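PDB 6EU6: ammonium transporter from Kuenenia stuttgartiensis, which probably senses ammonium at the membrane, as an Amt-family protein of the kind coupled to a histidine kinase for signalling. Local coordinates for residues Phe63-Gly76 with His141-Trp155. Numbering follows the deposited sequence.
Sequences FGFMFGKSYMGLIG and HWAWGNLFSPDQTGW
His-141, near the C-terminal end of helix 121-144, packs against the short beta hairpin 70-76 that follows helix 40-67, joining the ends of two helices of the Amt fold and the loops that follow them. With CG anti to the backbone N (chi1 -172°), its ring turns its edge to Met-66 O and Ser-70 OG: ND1 donates to Met-66 O at 2.9 Å, from above that carbonyl's plane, and NE2 shares a 2.8 Å hydrogen bond with Ser-70 OG. Ser-70 OG also accepts from Gly-73 N in an ST motif, while the Ile-75 to Gly-76 peptide lies over one ring face. Next along the helix, Trp-142 NE1 reaches Leu-74 O in its indole plane. Trp-144 runs beside extended Met-66, whose CE abuts Trp-144 CE3; the indole NE1 is bonded to Asp-163 O. Phe-148 takes the edge of Phe-63 on its face, in a T-shaped pair, and stacks with Phe-96 of helix 93-114. Ser-149 OG donates to Phe-67 O, which also receives a water bound to Gly-145 O. Gln-152 NE2 donates almost straight (175°) to Gly-68 O and also to Gly-145 O, while OE1 accepts from Ser-70 N, fixing the amide's rotation. A leucine here would probably leave Gly-68 O and Ser-70 N without these partners. Beyond it, Trp-155 N donates to Gly-73 O on a carbonyl lone pair, at 3.0 Å.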
loop_
_atom_site.group_PDB
_atom_site.type_symbol
_atom_site.label_atom_id
_atom_site.label_comp_id
_atom_site.label_asym_id
_atom_site.label_seq_id
_atom_site.Cartn_x
_atom_site.Cartn_y
_atom_site.Cartn_z
ATOM N N PHE A 63 -22.985 -2.991 13.626
ATOM C CA PHE A 63 -22.196 -2.872 14.808
ATOM C C PHE A 63 -23.101 -3.076 16.054
ATOM O O PHE A 63 -22.677 -3.697 17.034
ATOM C CB PHE A 63 -21.482 -1.538 14.879
ATOM C CG PHE A 63 -20.562 -1.403 16.072
ATOM C CD1 PHE A 63 -19.225 -1.834 16.000
ATOM C CD2 PHE A 63 -21.014 -0.858 17.291
ATOM C CE1 PHE A 63 -18.385 -1.731 17.077
ATOM C CE2 PHE A 63 -20.196 -0.810 18.386
ATOM C CZ PHE A 63 -18.858 -1.216 18.296
ATOM N N GLY A 64 -24.315 -2.529 16.028
ATOM C CA GLY A 64 -25.177 -2.636 17.201
ATOM C C GLY A 64 -25.601 -4.072 17.468
ATOM O O GLY A 64 -25.448 -4.568 18.569
ATOM N N PHE A 65 -26.034 -4.752 16.425
ATOM C CA PHE A 65 -26.405 -6.154 16.542
ATOM C C PHE A 65 -25.257 -6.988 17.073
ATOM O O PHE A 65 -25.475 -7.945 17.831
ATOM C CB PHE A 65 -26.830 -6.744 15.216
ATOM C CG PHE A 65 -28.205 -6.352 14.748
ATOM C CD1 PHE A 65 -29.165 -5.803 15.591
ATOM C CD2 PHE A 65 -28.568 -6.592 13.435
ATOM C CE1 PHE A 65 -30.438 -5.458 15.123
ATOM C CE2 PHE A 65 -29.859 -6.315 12.976
ATOM C CZ PHE A 65 -30.817 -5.721 13.826
ATOM N N MET A 66 -24.034 -6.656 16.661
ATOM C CA MET A 66 -22.872 -7.463 16.966
ATOM C C MET A 66 -22.317 -7.193 18.386
ATOM O O MET A 66 -21.957 -8.105 19.119
ATOM C CB MET A 66 -21.755 -7.154 15.954
ATOM C CG MET A 66 -20.542 -8.089 16.098
ATOM S SD MET A 66 -19.704 -8.184 14.460
ATOM C CE MET A 66 -18.246 -9.194 14.875
ATOM N N PHE A 67 -22.220 -5.926 18.741
ATOM C CA PHE A 67 -21.516 -5.525 19.953
ATOM C C PHE A 67 -22.367 -4.764 20.997
ATOM O O PHE A 67 -21.857 -4.505 22.107
ATOM C CB PHE A 67 -20.301 -4.648 19.584
ATOM C CG PHE A 67 -19.212 -5.425 18.894
ATOM C CD1 PHE A 67 -18.456 -6.402 19.591
ATOM C CD2 PHE A 67 -18.960 -5.227 17.565
ATOM C CE1 PHE A 67 -17.488 -7.157 18.901
ATOM C CE2 PHE A 67 -17.955 -5.913 16.910
ATOM C CZ PHE A 67 -17.253 -6.905 17.560
ATOM N N GLY A 68 -23.597 -4.388 20.639
ATOM C CA GLY A 68 -24.449 -3.674 21.555
ATOM C C GLY A 68 -24.969 -4.584 22.685
ATOM O O GLY A 68 -24.582 -5.755 22.837
ATOM N N LYS A 69 -25.850 -3.999 23.476
ATOM C CA LYS A 69 -26.200 -4.574 24.725
ATOM C C LYS A 69 -26.902 -5.850 24.393
ATOM O O LYS A 69 -27.818 -5.910 23.570
ATOM C CB LYS A 69 -27.018 -3.571 25.524
ATOM C CG LYS A 69 -27.731 -4.113 26.758
ATOM C CD LYS A 69 -28.663 -3.024 27.298
ATOM C CE LYS A 69 -29.653 -3.543 28.314
ATOM N NZ LYS A 69 -29.013 -3.972 29.596
ATOM N N SER A 70 -26.442 -6.919 25.020
ATOM C CA SER A 70 -26.864 -8.250 24.636
ATOM C C SER A 70 -28.274 -8.597 25.134
ATOM O O SER A 70 -28.534 -8.484 26.313
ATOM C CB SER A 70 -25.930 -9.339 25.193
ATOM O OG SER A 70 -26.385 -10.600 24.707
ATOM N N TYR A 71 -29.127 -9.085 24.244
ATOM C CA TYR A 71 -30.391 -9.697 24.600
ATOM C C TYR A 71 -30.139 -11.193 24.588
ATOM O O TYR A 71 -30.030 -11.799 23.513
ATOM C CB TYR A 71 -31.448 -9.346 23.578
ATOM C CG TYR A 71 -32.726 -10.104 23.859
ATOM C CD1 TYR A 71 -33.605 -9.687 24.883
ATOM C CD2 TYR A 71 -33.052 -11.249 23.148
ATOM C CE1 TYR A 71 -34.760 -10.399 25.175
ATOM C CE2 TYR A 71 -34.224 -11.945 23.409
ATOM C CZ TYR A 71 -35.065 -11.516 24.424
ATOM O OH TYR A 71 -36.208 -12.221 24.681
ATOM N N MET A 72 -29.900 -11.747 25.775
ATOM C CA MET A 72 -29.798 -13.204 25.966
ATOM C C MET A 72 -28.622 -13.899 25.279
ATOM O O MET A 72 -28.697 -15.101 25.059
ATOM C CB MET A 72 -31.081 -13.862 25.489
ATOM C CG MET A 72 -32.301 -13.209 26.136
ATOM S SD MET A 72 -33.639 -14.347 26.474
ATOM C CE MET A 72 -34.228 -14.839 24.852
ATOM N N GLY A 73 -27.520 -13.171 25.024
ATOM C CA GLY A 73 -26.394 -13.722 24.308
ATOM C C GLY A 73 -26.697 -14.028 22.868
ATOM O O GLY A 73 -25.907 -14.692 22.234
ATOM N N LEU A 74 -27.800 -13.492 22.339
ATOM C CA LEU A 74 -28.263 -13.754 21.008
ATOM C C LEU A 74 -28.089 -12.624 19.990
ATOM O O LEU A 74 -27.928 -12.897 18.802
ATOM C CB LEU A 74 -29.768 -14.126 21.019
ATOM C CG LEU A 74 -30.077 -15.481 21.697
ATOM C CD1 LEU A 74 -31.599 -15.587 21.913
ATOM C CD2 LEU A 74 -29.591 -16.661 20.872
ATOM N N ILE A 75 -28.235 -11.391 20.425
ATOM C CA ILE A 75 -28.209 -10.249 19.518
ATOM C C ILE A 75 -28.079 -8.992 20.363
ATOM O O ILE A 75 -28.565 -8.915 21.515
ATOM C CB ILE A 75 -29.452 -10.174 18.618
ATOM C CG1 ILE A 75 -29.250 -9.183 17.453
ATOM C CG2 ILE A 75 -30.688 -9.717 19.435
ATOM C CD1 ILE A 75 -30.287 -9.374 16.388
ATOM N N GLY A 76 -27.356 -8.030 19.817
ATOM C CA GLY A 76 -27.140 -6.753 20.448
ATOM C C GLY A 76 -28.297 -5.816 20.226
ATOM O O GLY A 76 -28.901 -5.872 19.171
ATOM N N HIS A 141 -22.034 -11.524 17.300
ATOM C CA HIS A 141 -22.490 -11.345 18.697
ATOM C C HIS A 141 -22.279 -12.667 19.473
ATOM O O HIS A 141 -21.721 -12.680 20.575
ATOM C CB HIS A 141 -23.938 -10.940 18.753
ATOM C CG HIS A 141 -24.381 -10.565 20.123
ATOM N ND1 HIS A 141 -24.084 -9.341 20.681
ATOM C CD2 HIS A 141 -25.061 -11.266 21.073
ATOM C CE1 HIS A 141 -24.598 -9.279 21.899
ATOM N NE2 HIS A 141 -25.200 -10.430 22.157
ATOM N N TRP A 142 -22.640 -13.770 18.841
ATOM C CA TRP A 142 -22.544 -15.073 19.515
ATOM C C TRP A 142 -21.133 -15.361 19.941
ATOM O O TRP A 142 -20.915 -15.919 21.034
ATOM C CB TRP A 142 -23.085 -16.186 18.645
ATOM C CG TRP A 142 -24.493 -16.017 18.247
ATOM C CD1 TRP A 142 -25.396 -15.095 18.750
ATOM C CD2 TRP A 142 -25.189 -16.741 17.241
ATOM N NE1 TRP A 142 -26.602 -15.209 18.079
ATOM C CE2 TRP A 142 -26.488 -16.227 17.170
ATOM C CE3 TRP A 142 -24.835 -17.766 16.374
ATOM C CZ2 TRP A 142 -27.415 -16.697 16.261
ATOM C CZ3 TRP A 142 -25.757 -18.227 15.517
ATOM C CH2 TRP A 142 -27.014 -17.694 15.452
ATOM N N ALA A 143 -20.183 -15.003 19.053
ATOM C CA ALA A 143 -18.740 -15.374 19.199
ATOM C C ALA A 143 -17.950 -14.342 19.926
ATOM O O ALA A 143 -17.078 -14.639 20.753
ATOM C CB ALA A 143 -18.138 -15.639 17.809
ATOM N N TRP A 144 -18.328 -13.079 19.721
ATOM C CA TRP A 144 -17.532 -11.975 20.200
ATOM C C TRP A 144 -18.338 -10.907 20.964
ATOM O O TRP A 144 -17.825 -9.841 21.190
ATOM C CB TRP A 144 -16.910 -11.257 18.963
ATOM C CG TRP A 144 -15.782 -11.983 18.255
ATOM C CD1 TRP A 144 -15.127 -13.113 18.648
ATOM C CD2 TRP A 144 -15.190 -11.589 17.024
ATOM N NE1 TRP A 144 -14.147 -13.471 17.712
ATOM C CE2 TRP A 144 -14.157 -12.522 16.726
ATOM C CE3 TRP A 144 -15.412 -10.522 16.155
ATOM C CZ2 TRP A 144 -13.367 -12.414 15.612
ATOM C CZ3 TRP A 144 -14.613 -10.388 15.040
ATOM C CH2 TRP A 144 -13.608 -11.368 14.753
ATOM N N GLY A 145 -19.608 -11.142 21.294
ATOM C CA GLY A 145 -20.411 -10.133 21.907
ATOM C C GLY A 145 -19.995 -9.745 23.328
ATOM O O GLY A 145 -20.500 -8.783 23.910
ATOM N N ASN A 146 -18.990 -10.413 23.857
ATOM C CA ASN A 146 -18.409 -9.957 25.121
ATOM C C ASN A 146 -17.437 -8.804 24.986
ATOM O O ASN A 146 -16.922 -8.351 25.974
ATOM C CB ASN A 146 -17.657 -11.106 25.800
ATOM C CG ASN A 146 -16.449 -11.597 24.990
ATOM O OD1 ASN A 146 -16.500 -11.836 23.815
ATOM N ND2 ASN A 146 -15.419 -11.801 25.645
ATOM N N LEU A 147 -17.084 -8.394 23.774
ATOM C CA LEU A 147 -15.777 -7.683 23.614
ATOM C C LEU A 147 -15.871 -6.185 23.911
ATOM O O LEU A 147 -14.913 -5.575 24.305
ATOM C CB LEU A 147 -15.276 -7.844 22.169
ATOM C CG LEU A 147 -13.840 -7.604 21.722
ATOM C CD1 LEU A 147 -12.900 -8.594 22.376
ATOM C CD2 LEU A 147 -13.834 -7.789 20.192
ATOM N N PHE A 148 -16.999 -5.566 23.624
ATOM C CA PHE A 148 -17.065 -4.103 23.707
ATOM C C PHE A 148 -17.929 -3.622 24.898
ATOM O O PHE A 148 -17.481 -2.745 25.653
ATOM C CB PHE A 148 -17.650 -3.520 22.399
ATOM C CG PHE A 148 -17.572 -2.040 22.324
ATOM C CD1 PHE A 148 -16.340 -1.393 22.151
ATOM C CD2 PHE A 148 -18.703 -1.274 22.508
ATOM C CE1 PHE A 148 -16.285 -0.001 22.090
ATOM C CE2 PHE A 148 -18.651 0.122 22.448
ATOM C CZ PHE A 148 -17.438 0.755 22.228
ATOM N N SER A 149 -19.158 -4.139 25.002
ATOM C CA SER A 149 -20.193 -3.647 25.941
ATOM C C SER A 149 -19.896 -4.332 27.274
ATOM O O SER A 149 -19.504 -5.526 27.308
ATOM C CB SER A 149 -21.615 -3.974 25.464
ATOM O OG SER A 149 -22.073 -3.053 24.481
ATOM N N PRO A 150 -20.078 -3.585 28.387
ATOM C CA PRO A 150 -19.679 -4.088 29.738
ATOM C C PRO A 150 -20.500 -5.299 30.199
ATOM O O PRO A 150 -21.685 -5.350 29.933
ATOM C CB PRO A 150 -19.938 -2.884 30.651
ATOM C CG PRO A 150 -21.019 -2.120 29.967
ATOM C CD PRO A 150 -20.805 -2.302 28.476
ATOM N N ASP A 151 -19.851 -6.296 30.794
ATOM C CA ASP A 151 -20.550 -7.341 31.556
ATOM C C ASP A 151 -21.525 -8.173 30.776
ATOM O O ASP A 151 -22.651 -8.338 31.239
ATOM C CB ASP A 151 -21.326 -6.717 32.727
ATOM C CG ASP A 151 -20.466 -5.819 33.598
ATOM O OD1 ASP A 151 -19.395 -6.301 34.037
ATOM O OD2 ASP A 151 -20.866 -4.645 33.844
ATOM N N GLN A 152 -21.127 -8.723 29.620
ATOM C CA GLN A 152 -22.056 -9.537 28.817
ATOM C C GLN A 152 -21.276 -10.512 27.993
ATOM O O GLN A 152 -20.055 -10.422 27.929
ATOM C CB GLN A 152 -22.902 -8.667 27.900
ATOM C CG GLN A 152 -22.100 -7.967 26.802
ATOM C CD GLN A 152 -22.989 -7.155 25.908
ATOM O OE1 GLN A 152 -23.868 -6.424 26.387
ATOM N NE2 GLN A 152 -22.797 -7.284 24.587
ATOM N N THR A 153 -21.967 -11.423 27.338
ATOM C CA THR A 153 -21.308 -12.319 26.440
ATOM C C THR A 153 -22.269 -12.875 25.402
ATOM O O THR A 153 -23.487 -12.772 25.512
ATOM C CB THR A 153 -20.635 -13.451 27.227
ATOM O OG1 THR A 153 -19.755 -14.147 26.368
ATOM C CG2 THR A 153 -21.669 -14.450 27.764
ATOM N N GLY A 154 -21.716 -13.461 24.358
ATOM C CA GLY A 154 -22.522 -14.110 23.377
ATOM C C GLY A 154 -22.542 -15.559 23.788
ATOM O O GLY A 154 -21.598 -16.050 24.451
ATOM N N TRP A 155 -23.564 -16.273 23.343
ATOM C CA TRP A 155 -23.745 -17.627 23.850
ATOM C C TRP A 155 -22.611 -18.538 23.443
ATOM O O TRP A 155 -22.243 -19.382 24.205
ATOM C CB TRP A 155 -25.128 -18.209 23.479
ATOM C CG TRP A 155 -25.353 -18.548 22.028
ATOM C CD1 TRP A 155 -25.835 -17.732 21.083
ATOM C CD2 TRP A 155 -25.130 -19.814 21.394
ATOM N NE1 TRP A 155 -25.881 -18.393 19.885
ATOM C CE2 TRP A 155 -25.460 -19.670 20.056
ATOM C CE3 TRP A 155 -24.571 -21.032 21.824
ATOM C CZ2 TRP A 155 -25.308 -20.694 19.139
ATOM C CZ3 TRP A 155 -24.426 -22.042 20.937
ATOM C CH2 TRP A 155 -24.783 -21.866 19.591
HETATM O O HOH W 1 -19.818 -6.216 23.177
#